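Local coordinates for protein putative nitroreductase (Thermotoga maritima, PDB 1VKW) that is a putative nitroreductase of the FMN-dependent nitroreductase clan, and so probably acts as an oxidoreductase, at residues 109-114 with 156-161. Residues are numbered along the deposited sequence; the frame is centred on the assembly and turned at random.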
loop_
_atom_site.group_PDB
_atom_site.type_symbol
_atom_site.label_atom_id
_atom_site.label_comp_id
_atom_site.label_asym_id
_atom_site.label_seq_id
_atom_site.Cartn_x
_atom_site.Cartn_y
_atom_site.Cartn_z
ATOM N N VAL A 109 7.973 4.068 16.254
ATOM C CA VAL A 109 7.687 3.516 14.933
ATOM C C VAL A 109 6.409 2.671 15.054
ATOM O O VAL A 109 6.380 1.721 15.836
ATOM C CB VAL A 109 8.883 2.671 14.411
ATOM C CG1 VAL A 109 8.560 1.981 13.097
ATOM C CG2 VAL A 109 10.111 3.546 14.242
ATOM N N PRO A 110 5.357 3.014 14.306
ATOM C CA PRO A 110 4.076 2.298 14.418
ATOM C C PRO A 110 4.154 0.847 13.929
ATOM O O PRO A 110 3.677 -0.071 14.598
ATOM C CB PRO A 110 3.123 3.112 13.521
ATOM C CG PRO A 110 3.853 4.352 13.142
ATOM C CD PRO A 110 5.302 4.085 13.292
ATOM N N TYR A 111 4.745 0.661 12.757
ATOM C CA TYR A 111 4.904 -0.657 12.171
ATOM C C TYR A 111 6.227 -0.717 11.423
ATOM O O TYR A 111 6.734 0.307 10.965
ATOM C CB TYR A 111 3.769 -0.947 11.177
ATOM C CG TYR A 111 2.372 -0.958 11.764
ATOM C CD1 TYR A 111 1.801 -2.137 12.234
ATOM C CD2 TYR A 111 1.612 0.207 11.827
ATOM C CE1 TYR A 111 0.512 -2.154 12.765
ATOM C CE2 TYR A 111 0.325 0.204 12.358
ATOM C CZ TYR A 111 -0.222 -0.978 12.823
ATOM O OH TYR A 111 -1.498 -0.982 13.352
ATOM N N ILE A 112 6.785 -1.912 11.294
ATOM C CA ILE A 112 7.821 -2.129 10.294
ATOM C C ILE A 112 7.194 -2.857 9.110
ATOM O O ILE A 112 6.118 -3.450 9.221
ATOM C CB ILE A 112 9.049 -2.893 10.862
ATOM C CG1 ILE A 112 8.688 -4.323 11.271
ATOM C CG2 ILE A 112 9.644 -2.135 12.038
ATOM C CD1 ILE A 112 9.874 -5.183 11.655
ATOM N N ILE A 113 7.856 -2.770 7.967
ATOM C CA ILE A 113 7.487 -3.547 6.803
ATOM C C ILE A 113 8.671 -4.460 6.511
ATOM O O ILE A 113 9.695 -4.009 6.007
ATOM C CB ILE A 113 7.199 -2.622 5.610
ATOM C CG1 ILE A 113 6.102 -1.615 5.964
ATOM C CG2 ILE A 113 6.798 -3.443 4.392
ATOM C CD1 ILE A 113 6.028 -0.440 4.999
ATOM N N VAL A 114 8.550 -5.731 6.869
ATOM C CA VAL A 114 9.602 -6.688 6.551
ATOM C C VAL A 114 9.431 -7.108 5.099
ATOM O O VAL A 114 8.324 -7.063 4.567
ATOM C CB VAL A 114 9.610 -7.923 7.495
ATOM C CG1 VAL A 114 9.906 -7.496 8.939
ATOM C CG2 VAL A 114 8.300 -8.710 7.424
ATOM N N PRO A 156 -3.906 -4.627 2.623
ATOM C CA PRO A 156 -3.702 -5.282 3.895
ATOM C C PRO A 156 -4.231 -4.381 5.000
ATOM O O PRO A 156 -4.426 -3.175 4.795
ATOM C CB PRO A 156 -2.182 -5.422 3.982
ATOM C CG PRO A 156 -1.668 -4.229 3.235
ATOM C CD PRO A 156 -2.664 -4.011 2.123
ATOM N N SER A 157 -4.491 -4.984 6.150
ATOM C CA SER A 157 -4.896 -4.244 7.338
ATOM C C SER A 157 -4.430 -5.022 8.556
ATOM O O SER A 157 -4.361 -6.255 8.510
ATOM C CB SER A 157 -6.412 -4.039 7.358
ATOM O OG SER A 157 -7.127 -5.269 7.292
ATOM N N ALA A 158 -4.097 -4.299 9.626
ATOM C CA ALA A 158 -3.770 -4.901 10.907
ATOM C C ALA A 158 -4.792 -5.968 11.289
ATOM O O ALA A 158 -5.995 -5.686 11.348
ATOM C CB ALA A 158 -3.710 -3.829 11.983
ATOM N N LEU A 159 -4.302 -7.182 11.534
ATOM C CA LEU A 159 -5.129 -8.347 11.899
ATOM C C LEU A 159 -6.251 -8.691 10.900
ATOM O O LEU A 159 -7.222 -9.351 11.267
ATOM C CB LEU A 159 -5.735 -8.158 13.303
ATOM C CG LEU A 159 -4.765 -8.030 14.475
ATOM C CD1 LEU A 159 -5.533 -8.066 15.797
ATOM C CD2 LEU A 159 -3.718 -9.133 14.438
ATOM N N ASN A 160 -6.083 -8.284 9.640
ATOM C CA ASN A 160 -7.114 -8.418 8.602
ATOM C C ASN A 160 -8.503 -7.903 8.997
ATOM O O ASN A 160 -9.538 -8.414 8.553
ATOM C CB ASN A 160 -7.214 -9.860 8.087
ATOM C CG ASN A 160 -7.853 -9.940 6.701
ATOM O OD1 ASN A 160 -7.712 -9.025 5.887
ATOM N ND2 ASN A 160 -8.572 -11.030 6.435
ATOM N N ARG A 161 -8.540 -6.845 9.790
ATOM C CA ARG A 161 -9.836 -6.369 10.242
ATOM C C ARG A 161 -10.558 -5.551 9.190
ATOM O O ARG A 161 -11.755 -5.345 9.329
ATOM C CB ARG A 161 -9.738 -5.621 11.550
ATOM C CG ARG A 161 -8.987 -4.335 11.507
ATOM C CD ARG A 161 -8.600 -3.885 12.902
ATOM N NE ARG A 161 -7.462 -2.977 12.892
ATOM C CZ ARG A 161 -6.805 -2.591 13.974
ATOM N NH1 ARG A 161 -7.177 -3.005 15.174
ATOM N NH2 ARG A 161 -5.780 -1.769 13.850
HETATM O O HOH W 1 -3.630 -0.618 11.866
#
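The backbones at Tyr111 and Ala158 stay 9.7 Å apart between their CA atoms, and side chains join the two halves of this nitroreductase-family α+β chain: Tyr111 reaches Ala158 directly and Arg161 through a water. Each half carries its own four-stranded antiparallel sheet. Residues 109-114 run into the strand 112-116 of the first sheet, and residues 156-161 lie in the loop between helix 143-153 and strand 165-168. Tyr111 sits just ahead of its strand, its CG anti to the carbonyl carbon (chi1 -62°), with the ring extended toward the turn. The hydroxyl at the far end of the ring reaches the methyl of Ala158, OH to CB 3.9 Å, in a plain van der Waals touch. Trp100 and Val181 also pack on the Tyr111 side chain, the latter from helix 180-198.

Within the turn, Asn160 N bonds to Ser157 O at 2.9 Å and Arg161 N to Ala158 O at 3.2 Å, curling the chain, and the Arg161 side chain runs back to bring NH2 beside the Ala158 methyl. Asp182 accepts from the Ala158 amide and forms a long, weak ion pair with Arg161 NH2. The guanidinium lies obliquely to the tyrosine hydroxyl, NH2 to OH 4.4 Å, and a water joins them: it lies 2.6 Å from Tyr111 OH and, in the guanidinium plane, accepts from Arg161 NH2 at 3.1 Å.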